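Probable fumarate reductase Ifc3 (Shewanella frigidimarina, PDB 1QO8) catalyses, in vitro, the essentially one-way reduction of fumarate to succinate, using one FAD and four covalently bound c-type hemes per subunit. Local coordinates at residues S163-N168 and G541-A546; I498-M502 and G536-L540. One frame throughout, in Å; residues are numbered along the deposited sequence.

Interaction 1: S163-N168 and G541-A546. With FAD (flavin-adenine dinucleotide), chain G.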
ATOM      1  N   SER A 163     -14.660  -1.086 -22.641  1.00 44.23           N
ATOM      2  CA  SER A 163     -15.744  -0.929 -21.688  1.00 48.19           C
ATOM      3  C   SER A 163     -17.085  -1.135 -22.433  1.00 48.24           C
ATOM      4  O   SER A 163     -17.375  -0.794 -23.545  1.00 42.89           O
ATOM      5  CB  SER A 163     -15.724   0.370 -20.909  1.00 45.53           C
ATOM      6  OG  SER A 163     -16.168   1.478 -21.632  1.00 55.27           O
ATOM      7  N   ALA A 164     -17.919  -1.837 -21.733  1.00 48.95           N
ATOM      8  CA  ALA A 164     -19.106  -2.562 -21.786  1.00 55.93           C
ATOM      9  C   ALA A 164     -20.463  -2.032 -21.359  1.00 56.86           C
ATOM     10  O   ALA A 164     -21.571  -2.226 -21.860  1.00 56.23           O
ATOM     11  CB  ALA A 164     -18.684  -3.496 -20.490  1.00 59.36           C
ATOM     12  N   GLY A 165     -20.484  -1.423 -20.178  1.00 56.60           N
ATOM     13  CA  GLY A 165     -21.714  -1.298 -19.383  1.00 57.19           C
ATOM     14  C   GLY A 165     -21.990   0.164 -19.059  1.00 55.00           C
ATOM     15  O   GLY A 165     -22.170   0.463 -17.877  1.00 59.87           O
ATOM     16  N   GLY A 166     -21.816   1.063 -19.979  1.00 46.62           N
ATOM     17  CA  GLY A 166     -21.993   2.433 -19.933  1.00 43.67           C
ATOM     18  C   GLY A 166     -21.590   3.312 -18.781  1.00 44.63           C
ATOM     19  O   GLY A 166     -20.787   2.959 -17.934  1.00 46.60           O
ATOM     20  N   MET A 167     -22.258   4.437 -18.665  1.00 42.18           N
ATOM     21  CA  MET A 167     -21.930   5.589 -17.852  1.00 44.99           C
ATOM     22  C   MET A 167     -23.137   5.971 -16.992  1.00 46.00           C
ATOM     23  O   MET A 167     -24.257   6.111 -17.512  1.00 44.75           O
ATOM     24  CB  MET A 167     -21.593   6.718 -18.841  1.00 43.39           C
ATOM     25  CG  MET A 167     -21.278   8.026 -18.130  1.00 47.71           C
ATOM     26  SD  MET A 167     -20.587   9.381 -19.060  1.00 46.65           S
ATOM     27  CE  MET A 167     -20.632  10.661 -17.818  1.00 48.20           C
ATOM     28  N   ASN A 168     -22.971   5.947 -15.686  1.00 48.08           N
ATOM     29  CA  ASN A 168     -23.932   6.392 -14.696  1.00 48.18           C
ATOM     30  C   ASN A 168     -24.080   7.896 -14.692  1.00 47.29           C
ATOM     31  O   ASN A 168     -23.136   8.671 -14.847  1.00 49.07           O
ATOM     32  CB  ASN A 168     -23.518   5.873 -13.276  1.00 48.12           C
ATOM     33  CG  ASN A 168     -23.692   4.384 -13.167  1.00 46.42           C
ATOM     34  OD1 ASN A 168     -24.447   3.770 -13.946  1.00 47.86           O
ATOM     35  ND2 ASN A 168     -23.037   3.660 -12.267  1.00 47.29           N
ATOM     36  N   GLY A 541     -20.550  -0.763 -11.287  1.00 39.87           N
ATOM     37  CA  GLY A 541     -20.697  -0.723 -12.757  1.00 40.51           C
ATOM     38  C   GLY A 541     -21.261   0.619 -13.225  1.00 41.00           C
ATOM     39  O   GLY A 541     -22.222   1.130 -12.635  1.00 39.85           O
ATOM     40  N   GLY A 542     -20.580   1.355 -14.112  1.00 35.21           N
ATOM     41  CA  GLY A 542     -21.000   2.590 -14.660  1.00 38.22           C
ATOM     42  C   GLY A 542     -20.371   3.846 -14.053  1.00 43.98           C
ATOM     43  O   GLY A 542     -20.380   4.953 -14.626  1.00 45.00           O
ATOM     44  N   ASN A 543     -19.789   3.674 -12.861  1.00 43.31           N
ATOM     45  CA  ASN A 543     -19.252   4.828 -12.145  1.00 42.91           C
ATOM     46  C   ASN A 543     -17.833   5.177 -12.550  1.00 41.95           C
ATOM     47  O   ASN A 543     -17.445   6.349 -12.499  1.00 39.27           O
ATOM     48  CB  ASN A 543     -19.277   4.455 -10.644  1.00 43.67           C
ATOM     49  CG  ASN A 543     -20.578   4.923 -10.027  1.00 45.75           C
ATOM     50  OD1 ASN A 543     -21.416   5.499 -10.731  1.00 45.20           O
ATOM     51  ND2 ASN A 543     -20.720   4.711  -8.743  1.00 44.17           N
ATOM     52  N   ALA A 544     -17.050   4.188 -12.957  1.00 41.89           N
ATOM     53  CA  ALA A 544     -15.655   4.512 -13.381  1.00 43.28           C
ATOM     54  C   ALA A 544     -15.591   5.215 -14.727  1.00 43.42           C
ATOM     55  O   ALA A 544     -14.776   6.130 -14.924  1.00 43.51           O
ATOM     56  CB  ALA A 544     -14.862   3.229 -13.522  1.00 37.79           C
ATOM     57  N   ILE A 545     -16.456   4.804 -15.680  1.00 43.88           N
ATOM     58  CA  ILE A 545     -16.569   5.561 -16.939  1.00 44.23           C
ATOM     59  C   ILE A 545     -17.019   6.968 -16.566  1.00 44.57           C
ATOM     60  O   ILE A 545     -16.447   7.932 -17.083  1.00 42.99           O
ATOM     61  CB  ILE A 545     -17.508   4.969 -18.027  1.00 44.78           C
ATOM     62  CG1 ILE A 545     -16.793   3.763 -18.575  1.00 43.14           C
ATOM     63  CG2 ILE A 545     -17.832   5.959 -19.159  1.00 43.78           C
ATOM     64  CD1 ILE A 545     -15.566   4.187 -19.425  1.00 43.95           C
ATOM     65  N   ALA A 546     -17.976   7.125 -15.643  1.00 42.95           N
ATOM     66  CA  ALA A 546     -18.424   8.465 -15.325  1.00 44.13           C
ATOM     67  C   ALA A 546     -17.354   9.326 -14.680  1.00 43.35           C
ATOM     68  O   ALA A 546     -17.255  10.541 -14.863  1.00 42.61           O
ATOM     69  CB  ALA A 546     -19.619   8.419 -14.359  1.00 43.88           C
TER
HETATM   70  PA  FAD G 605      -7.543   3.902 -19.410  1.00 37.10           P
HETATM   71  O1A FAD G 605      -8.728   3.920 -20.327  1.00 36.29           O
HETATM   72  O2A FAD G 605      -6.905   2.742 -19.120  1.00 34.89           O
HETATM   73  O5B FAD G 605      -6.443   4.561 -20.318  1.00 38.68           O
HETATM   74  C5B FAD G 605      -5.103   4.956 -19.810  1.00 37.74           C
HETATM   75  C4B FAD G 605      -4.199   5.366 -21.077  1.00 37.13           C
HETATM   76  O4B FAD G 605      -2.880   5.746 -20.446  1.00 36.70           O
HETATM   77  C3B FAD G 605      -3.828   4.114 -21.938  1.00 36.57           C
HETATM   78  O3B FAD G 605      -4.187   4.074 -23.245  1.00 34.67           O
HETATM   79  C2B FAD G 605      -2.368   3.732 -21.494  1.00 37.21           C
HETATM   80  O2B FAD G 605      -1.553   3.126 -22.527  1.00 40.43           O
HETATM   81  C1B FAD G 605      -1.829   5.095 -21.265  1.00 36.52           C
HETATM   82  N9A FAD G 605      -0.674   5.114 -20.359  1.00 40.56           N
HETATM   83  C8A FAD G 605      -0.441   4.341 -19.249  1.00 37.92           C
HETATM   84  N7A FAD G 605       0.745   4.541 -18.746  1.00 38.16           N
HETATM   85  C5A FAD G 605       1.344   5.501 -19.555  1.00 37.60           C
HETATM   86  C6A FAD G 605       2.681   6.087 -19.585  1.00 38.01           C
HETATM   87  N6A FAD G 605       3.621   5.809 -18.724  1.00 38.15           N
HETATM   88  N1A FAD G 605       2.859   7.024 -20.550  1.00 37.75           N
HETATM   89  C2A FAD G 605       1.934   7.292 -21.532  1.00 39.56           C
HETATM   90  N3A FAD G 605       0.684   6.781 -21.589  1.00 38.68           N
HETATM   91  C4A FAD G 605       0.480   5.880 -20.590  1.00 38.96           C
HETATM   92  N1  FAD G 605     -16.422   0.932 -15.886  1.00 45.98           N
HETATM   93  C2  FAD G 605     -17.594   1.500 -15.979  1.00 47.89           C
HETATM   94  O2  FAD G 605     -18.019   2.406 -15.340  1.00 45.75           O
HETATM   95  N3  FAD G 605     -18.576   1.076 -16.925  1.00 52.54           N
HETATM   96  C4  FAD G 605     -18.193   0.026 -17.752  1.00 53.17           C
HETATM   97  O4  FAD G 605     -18.982  -0.416 -18.539  1.00 56.32           O
HETATM   98  C4X FAD G 605     -16.899  -0.630 -17.582  1.00 48.56           C
HETATM   99  N5  FAD G 605     -16.571  -1.685 -18.344  1.00 46.53           N
HETATM  100  C5X FAD G 605     -15.345  -2.252 -18.255  1.00 44.72           C
HETATM  101  C6  FAD G 605     -15.063  -3.340 -19.092  1.00 43.24           C
HETATM  102  C7  FAD G 605     -13.825  -3.934 -19.032  1.00 45.29           C
HETATM  103  C7M FAD G 605     -13.444  -5.096 -19.892  1.00 43.57           C
HETATM  104  C8  FAD G 605     -12.842  -3.384 -18.132  1.00 44.00           C
HETATM  105  C8M FAD G 605     -11.466  -3.977 -18.109  1.00 44.80           C
HETATM  106  C9  FAD G 605     -13.106  -2.300 -17.334  1.00 40.94           C
HETATM  107  C9A FAD G 605     -14.344  -1.702 -17.364  1.00 42.13           C
HETATM  108  N10 FAD G 605     -14.743  -0.608 -16.570  1.00 41.14           N
HETATM  109  C10 FAD G 605     -15.968  -0.068 -16.648  1.00 44.56           C
HETATM  110  C1' FAD G 605     -13.703   0.245 -15.912  1.00 43.11           C
HETATM  111  C2' FAD G 605     -13.478   1.547 -16.752  1.00 41.42           C
HETATM  112  O2' FAD G 605     -13.523   1.014 -18.118  1.00 42.40           O
HETATM  113  C3' FAD G 605     -11.990   1.918 -16.539  1.00 39.59           C
HETATM  114  O3' FAD G 605     -11.722   2.164 -15.152  1.00 42.08           O
HETATM  115  C4' FAD G 605     -11.821   3.385 -17.061  1.00 41.19           C
HETATM  116  O4' FAD G 605     -12.027   3.261 -18.501  1.00 37.41           O
HETATM  117  C5' FAD G 605     -10.309   3.747 -16.834  1.00 36.37           C
HETATM  118  O5' FAD G 605     -10.118   5.013 -17.730  1.00 41.82           O
HETATM  119  P   FAD G 605      -8.812   5.830 -17.726  1.00 38.53           P
HETATM  120  O1P FAD G 605      -9.081   6.969 -18.682  1.00 38.39           O
HETATM  121  O2P FAD G 605      -8.570   6.062 -16.373  1.00 38.75           O
HETATM  122  O3P FAD G 605      -7.813   4.864 -18.136  1.00 35.93           O
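Asn168 joins the two segments with three hydrogen bonds. Its backbone N donates almost straight (178°) to Gly542 O at 3.0 Å, while its side-chain ND2 donates to Gly541 O at 2.7 Å and to Asn543 OD1 at 2.9 Å. The last acceptor lies in the amide plane of Asn168, yet the two carboxamides are turned 86° apart, and ND2 sits above the carbonyl plane of Asn543. With CG beside the backbone N and anti to the carbonyl carbon (chi1 -70°), ND2 is brought to both acceptors. OD1 is hydrogen-bonded to Thr239 OG1, on the strand next to 167-168. Gly542 adds a CA-H...O approach to Gly166 O.

Both segments belong to the FAD-binding domain of the fumarate reductase/succinate dehydrogenase type, and by similarity Gly165 and Gly542 also lie at the fumarate site. The N-terminus of helix 543-563, with Gly542 as N-cap, points at the flavin pyrimidine. Ile545 N donates to FAD O2 at 2.9 Å and Gly542 N adds a weak bond to the same oxygen; such a helix end would probably stabilise negative charge on the reduced flavin. FAD N3 donates to Gly166 O at 3.1 Å; the approach of Gly165 N to FAD O4 is modelled implausibly short, so its geometry is doubtful. Glycine suits these places: Gly166 and Gly542 have positive phi, and a CB on Gly542 would strike Asn168 OD1.

Apolar side chains fill the rest. Ile545 rests CG1 against FAD C2 at 3.5 Å, and its CG2 meets Met167 CB at 3.8 Å. The extended Met167 chain passes CG over Ala546 CB before reaching helix 201-220. Ser163 OG is a polar exception, satisfied by its hydrogen bond to Ser160 O; Ile545 CD1 packs against it at 3.5 Å.

Interaction 2: I498-M502 and G536-L540. With FAD (flavin-adenine dinucleotide), chain G.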
ATOM      1  N   ILE A 498      -8.342  -9.930 -12.252  1.00 34.74           N
ATOM      2  CA  ILE A 498      -8.252  -8.519 -11.853  1.00 35.26           C
ATOM      3  C   ILE A 498      -8.977  -7.700 -12.870  1.00 33.69           C
ATOM      4  O   ILE A 498      -8.850  -7.831 -14.096  1.00 36.76           O
ATOM      5  CB  ILE A 498      -6.743  -8.108 -11.645  1.00 36.81           C
ATOM      6  CG1 ILE A 498      -6.374  -8.958 -10.368  1.00 43.12           C
ATOM      7  CG2 ILE A 498      -6.690  -6.654 -11.226  1.00 34.78           C
ATOM      8  CD1 ILE A 498      -4.926  -9.313 -10.347  1.00 50.21           C
ATOM      9  N   HIS A 499      -9.763  -6.750 -12.470  1.00 32.16           N
ATOM     10  CA  HIS A 499     -10.622  -5.967 -13.284  1.00 35.34           C
ATOM     11  C   HIS A 499     -10.469  -4.511 -12.994  1.00 38.50           C
ATOM     12  O   HIS A 499     -10.564  -3.805 -14.007  1.00 39.15           O
ATOM     13  CB  HIS A 499     -12.114  -6.433 -12.927  1.00 38.38           C
ATOM     14  CG  HIS A 499     -13.084  -5.719 -13.817  1.00 39.07           C
ATOM     15  ND1 HIS A 499     -13.111  -6.082 -15.153  1.00 41.50           N
ATOM     16  CD2 HIS A 499     -14.012  -4.769 -13.650  1.00 38.62           C
ATOM     17  CE1 HIS A 499     -14.037  -5.335 -15.802  1.00 40.53           C
ATOM     18  NE2 HIS A 499     -14.537  -4.506 -14.918  1.00 40.00           N
ATOM     19  N   HIS A 500     -10.285  -4.015 -11.776  1.00 37.27           N
ATOM     20  CA  HIS A 500     -10.318  -2.535 -11.710  1.00 34.99           C
ATOM     21  C   HIS A 500      -9.495  -2.278 -10.445  1.00 39.34           C
ATOM     22  O   HIS A 500      -9.684  -2.976  -9.447  1.00 36.44           O
ATOM     23  CB  HIS A 500     -11.695  -1.959 -11.568  1.00 35.84           C
ATOM     24  CG  HIS A 500     -11.744  -0.442 -11.498  1.00 37.52           C
ATOM     25  ND1 HIS A 500     -11.829   0.340 -12.580  1.00 34.84           N
ATOM     26  CD2 HIS A 500     -11.678   0.391 -10.372  1.00 37.50           C
ATOM     27  CE1 HIS A 500     -11.904   1.646 -12.217  1.00 37.54           C
ATOM     28  NE2 HIS A 500     -11.751   1.702 -10.909  1.00 38.70           N
ATOM     29  N   THR A 501      -8.599  -1.285 -10.433  1.00 37.23           N
ATOM     30  CA  THR A 501      -7.977  -0.919  -9.168  1.00 36.27           C
ATOM     31  C   THR A 501      -8.509   0.384  -8.637  1.00 35.15           C
ATOM     32  O   THR A 501      -8.121   1.431  -9.139  1.00 37.13           O
ATOM     33  CB  THR A 501      -6.430  -0.828  -9.365  1.00 37.19           C
ATOM     34  OG1 THR A 501      -6.120   0.090 -10.419  1.00 38.09           O
ATOM     35  CG2 THR A 501      -5.955  -2.170  -9.843  1.00 34.12           C
ATOM     36  N   MET A 502      -9.426   0.357  -7.676  1.00 33.66           N
ATOM     37  CA  MET A 502     -10.021   1.512  -7.088  1.00 36.17           C
ATOM     38  C   MET A 502      -8.958   2.389  -6.413  1.00 34.42           C
ATOM     39  O   MET A 502      -9.238   3.602  -6.359  1.00 40.24           O
ATOM     40  CB  MET A 502     -10.983   1.201  -5.872  1.00 38.23           C
ATOM     41  CG  MET A 502     -12.328   0.507  -6.252  1.00 39.37           C
ATOM     42  SD  MET A 502     -12.317  -1.170  -6.898  1.00 37.33           S
ATOM     43  CE  MET A 502     -11.804  -2.187  -5.515  1.00 34.73           C
ATOM     44  N   GLY A 536     -14.114   4.314  -3.170  1.00 45.24           N
ATOM     45  CA  GLY A 536     -13.805   3.624  -1.914  1.00 43.19           C
ATOM     46  C   GLY A 536     -13.384   2.196  -2.112  1.00 42.00           C
ATOM     47  O   GLY A 536     -12.432   1.931  -2.874  1.00 42.69           O
ATOM     48  N   TYR A 537     -13.951   1.257  -1.373  1.00 42.00           N
ATOM     49  CA  TYR A 537     -13.468  -0.144  -1.472  1.00 41.86           C
ATOM     50  C   TYR A 537     -14.128  -0.915  -2.588  1.00 41.08           C
ATOM     51  O   TYR A 537     -13.749  -2.081  -2.765  1.00 41.93           O
ATOM     52  CB  TYR A 537     -13.664  -0.883  -0.128  1.00 43.28           C
ATOM     53  CG  TYR A 537     -12.793  -0.458   1.027  1.00 45.40           C
ATOM     54  CD1 TYR A 537     -11.937   0.642   0.935  1.00 45.80           C
ATOM     55  CD2 TYR A 537     -12.790  -1.180   2.227  1.00 45.76           C
ATOM     56  CE1 TYR A 537     -11.124   1.004   1.998  1.00 46.51           C
ATOM     57  CE2 TYR A 537     -11.983  -0.828   3.310  1.00 46.72           C
ATOM     58  CZ  TYR A 537     -11.146   0.260   3.178  1.00 48.13           C
ATOM     59  OH  TYR A 537     -10.312   0.646   4.193  1.00 46.22           O
ATOM     60  N   ASN A 538     -15.038  -0.366  -3.407  1.00 42.59           N
ATOM     61  CA  ASN A 538     -15.614  -1.269  -4.456  1.00 43.33           C
ATOM     62  C   ASN A 538     -16.232  -0.415  -5.523  1.00 42.71           C
ATOM     63  O   ASN A 538     -17.125   0.376  -5.180  1.00 43.05           O
ATOM     64  CB  ASN A 538     -16.636  -2.207  -3.815  1.00 46.09           C
ATOM     65  CG  ASN A 538     -17.220  -3.167  -4.846  1.00 48.05           C
ATOM     66  OD1 ASN A 538     -16.540  -3.905  -5.547  1.00 47.27           O
ATOM     67  ND2 ASN A 538     -18.527  -3.084  -5.051  1.00 48.31           N
ATOM     68  N   ARG A 539     -15.801  -0.550  -6.776  1.00 44.31           N
ATOM     69  CA  ARG A 539     -16.370   0.282  -7.865  1.00 43.56           C
ATOM     70  C   ARG A 539     -17.751  -0.300  -8.230  1.00 46.47           C
ATOM     71  O   ARG A 539     -17.738  -1.517  -8.453  1.00 46.22           O
ATOM     72  CB  ARG A 539     -15.450   0.177  -9.096  1.00 42.53           C
ATOM     73  CG  ARG A 539     -15.901   0.781 -10.420  1.00 43.90           C
ATOM     74  CD  ARG A 539     -15.169   0.240 -11.659  1.00 39.94           C
ATOM     75  NE  ARG A 539     -15.529  -1.202 -11.715  1.00 43.03           N
ATOM     76  CZ  ARG A 539     -16.477  -1.794 -12.432  1.00 45.30           C
ATOM     77  NH1 ARG A 539     -17.140  -1.008 -13.286  1.00 44.45           N
ATOM     78  NH2 ARG A 539     -16.758  -3.084 -12.285  1.00 43.56           N
ATOM     79  N   LEU A 540     -18.810   0.508  -8.324  1.00 45.20           N
ATOM     80  CA  LEU A 540     -20.003   0.078  -9.061  1.00 43.75           C
ATOM     81  C   LEU A 540     -19.961   0.171 -10.567  1.00 43.10           C
ATOM     82  O   LEU A 540     -19.425   1.113 -11.191  1.00 44.21           O
ATOM     83  CB  LEU A 540     -21.181   0.967  -8.551  1.00 44.96           C
ATOM     84  CG  LEU A 540     -21.457   0.829  -7.044  1.00 48.20           C
ATOM     85  CD1 LEU A 540     -22.756   1.481  -6.594  1.00 46.63           C
ATOM     86  CD2 LEU A 540     -21.578  -0.659  -6.669  1.00 47.27           C
TER
HETATM   87  PA  FAD G 605      -7.543   3.902 -19.410  1.00 37.10           P
HETATM   88  O1A FAD G 605      -8.728   3.920 -20.327  1.00 36.29           O
HETATM   89  O2A FAD G 605      -6.905   2.742 -19.120  1.00 34.89           O
HETATM   90  O5B FAD G 605      -6.443   4.561 -20.318  1.00 38.68           O
HETATM   91  C5B FAD G 605      -5.103   4.956 -19.810  1.00 37.74           C
HETATM   92  C4B FAD G 605      -4.199   5.366 -21.077  1.00 37.13           C
HETATM   93  O4B FAD G 605      -2.880   5.746 -20.446  1.00 36.70           O
HETATM   94  C3B FAD G 605      -3.828   4.114 -21.938  1.00 36.57           C
HETATM   95  O3B FAD G 605      -4.187   4.074 -23.245  1.00 34.67           O
HETATM   96  C2B FAD G 605      -2.368   3.732 -21.494  1.00 37.21           C
HETATM   97  O2B FAD G 605      -1.553   3.126 -22.527  1.00 40.43           O
HETATM   98  C1B FAD G 605      -1.829   5.095 -21.265  1.00 36.52           C
HETATM   99  N9A FAD G 605      -0.674   5.114 -20.359  1.00 40.56           N
HETATM  100  C8A FAD G 605      -0.441   4.341 -19.249  1.00 37.92           C
HETATM  101  N7A FAD G 605       0.745   4.541 -18.746  1.00 38.16           N
HETATM  102  C5A FAD G 605       1.344   5.501 -19.555  1.00 37.60           C
HETATM  103  C6A FAD G 605       2.681   6.087 -19.585  1.00 38.01           C
HETATM  104  N6A FAD G 605       3.621   5.809 -18.724  1.00 38.15           N
HETATM  105  N1A FAD G 605       2.859   7.024 -20.550  1.00 37.75           N
HETATM  106  C2A FAD G 605       1.934   7.292 -21.532  1.00 39.56           C
HETATM  107  N3A FAD G 605       0.684   6.781 -21.589  1.00 38.68           N
HETATM  108  C4A FAD G 605       0.480   5.880 -20.590  1.00 38.96           C
HETATM  109  N1  FAD G 605     -16.422   0.932 -15.886  1.00 45.98           N
HETATM  110  C2  FAD G 605     -17.594   1.500 -15.979  1.00 47.89           C
HETATM  111  O2  FAD G 605     -18.019   2.406 -15.340  1.00 45.75           O
HETATM  112  N3  FAD G 605     -18.576   1.076 -16.925  1.00 52.54           N
HETATM  113  C4  FAD G 605     -18.193   0.026 -17.752  1.00 53.17           C
HETATM  114  O4  FAD G 605     -18.982  -0.416 -18.539  1.00 56.32           O
HETATM  115  C4X FAD G 605     -16.899  -0.630 -17.582  1.00 48.56           C
HETATM  116  N5  FAD G 605     -16.571  -1.685 -18.344  1.00 46.53           N
HETATM  117  C5X FAD G 605     -15.345  -2.252 -18.255  1.00 44.72           C
HETATM  118  C6  FAD G 605     -15.063  -3.340 -19.092  1.00 43.24           C
HETATM  119  C7  FAD G 605     -13.825  -3.934 -19.032  1.00 45.29           C
HETATM  120  C7M FAD G 605     -13.444  -5.096 -19.892  1.00 43.57           C
HETATM  121  C8  FAD G 605     -12.842  -3.384 -18.132  1.00 44.00           C
HETATM  122  C8M FAD G 605     -11.466  -3.977 -18.109  1.00 44.80           C
HETATM  123  C9  FAD G 605     -13.106  -2.300 -17.334  1.00 40.94           C
HETATM  124  C9A FAD G 605     -14.344  -1.702 -17.364  1.00 42.13           C
HETATM  125  N10 FAD G 605     -14.743  -0.608 -16.570  1.00 41.14           N
HETATM  126  C10 FAD G 605     -15.968  -0.068 -16.648  1.00 44.56           C
HETATM  127  C1' FAD G 605     -13.703   0.245 -15.912  1.00 43.11           C
HETATM  128  C2' FAD G 605     -13.478   1.547 -16.752  1.00 41.42           C
HETATM  129  O2' FAD G 605     -13.523   1.014 -18.118  1.00 42.40           O
HETATM  130  C3' FAD G 605     -11.990   1.918 -16.539  1.00 39.59           C
HETATM  131  O3' FAD G 605     -11.722   2.164 -15.152  1.00 42.08           O
HETATM  132  C4' FAD G 605     -11.821   3.385 -17.061  1.00 41.19           C
HETATM  133  O4' FAD G 605     -12.027   3.261 -18.501  1.00 37.41           O
HETATM  134  C5' FAD G 605     -10.309   3.747 -16.834  1.00 36.37           C
HETATM  135  O5' FAD G 605     -10.118   5.013 -17.730  1.00 41.82           O
HETATM  136  P   FAD G 605      -8.812   5.830 -17.726  1.00 38.53           P
HETATM  137  O1P FAD G 605      -9.081   6.969 -18.682  1.00 38.39           O
HETATM  138  O2P FAD G 605      -8.570   6.062 -16.373  1.00 38.75           O
HETATM  139  O3P FAD G 605      -7.813   4.864 -18.136  1.00 35.93           O
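The likely fumarate site beside the isoalloxazine is where Arg539 meets His499 and His500; by similarity, His499 and Arg539 bind the substrate. Arg539 CD stands 3.4 Å from the centroid of the His500 ring, only 9° off the ring normal, a CH-pi contact over one face. At the edge of that ring, in its plane, lies FAD O3', 3.0 Å from His500 CE1. Beyond CD the arginine bends (chi3 64°) and carries its guanidinium to His499, where NH2 approaches CD2 at 3.5 Å, at the ring edge. The planes are 63° apart, and His499 NE2 lies over one face of the guanidinium.

Both histidines come from strand 489-505 at a classic beta bulge, in which the two are hydrogen-bonded through the backbone to Gln358 of strand 357-364; it lets consecutive rings turn toward the loop. Ser331 OG is hydrogen-bonded to His499 ND1, and His499 CE1 lies 3.3 Å from FAD C8. Arg539 NH1 is equally close to FAD N1 (3.3 Å), where a guanidinium would probably favour negative charge on the flavin. With an alanine in place of Arg539, the His500 ring, no longer covered by CD, would probably be freer to turn, and FAD N1 would be left without its neighbouring cation.

Further along, the flexible thioether of Met502 folds back over the loop: SD meets Arg539 N at 3.5 Å and CE touches Tyr537 O at 3.4 Å. Gly536 O touches Met502 CB; positive phi favours glycine there. Tyr537 points away from the strand, stacks on Trp356 and packs against Ser518 of the second subunit.

From the N terminus, the chain first supplies residues 163-168, ending in a strand of a small antiparallel sheet. Much later, strand 489-505 of the mixed sheet carries 498-502, and interaction 2 closes a short loop, of 33 intervening residues, when 536-540 returns to it. The chain then runs directly into 541-546, where interaction 1 closes a loop of 372 intervening residues, with interaction 2 nested inside it. Thus one continuous run, 536-546, joins both sheets to the start of helix 543-563. The contacts meet at Ala544, whose CB packs against Arg539 CD at 3.5 Å and also touches His500; both border the FAD.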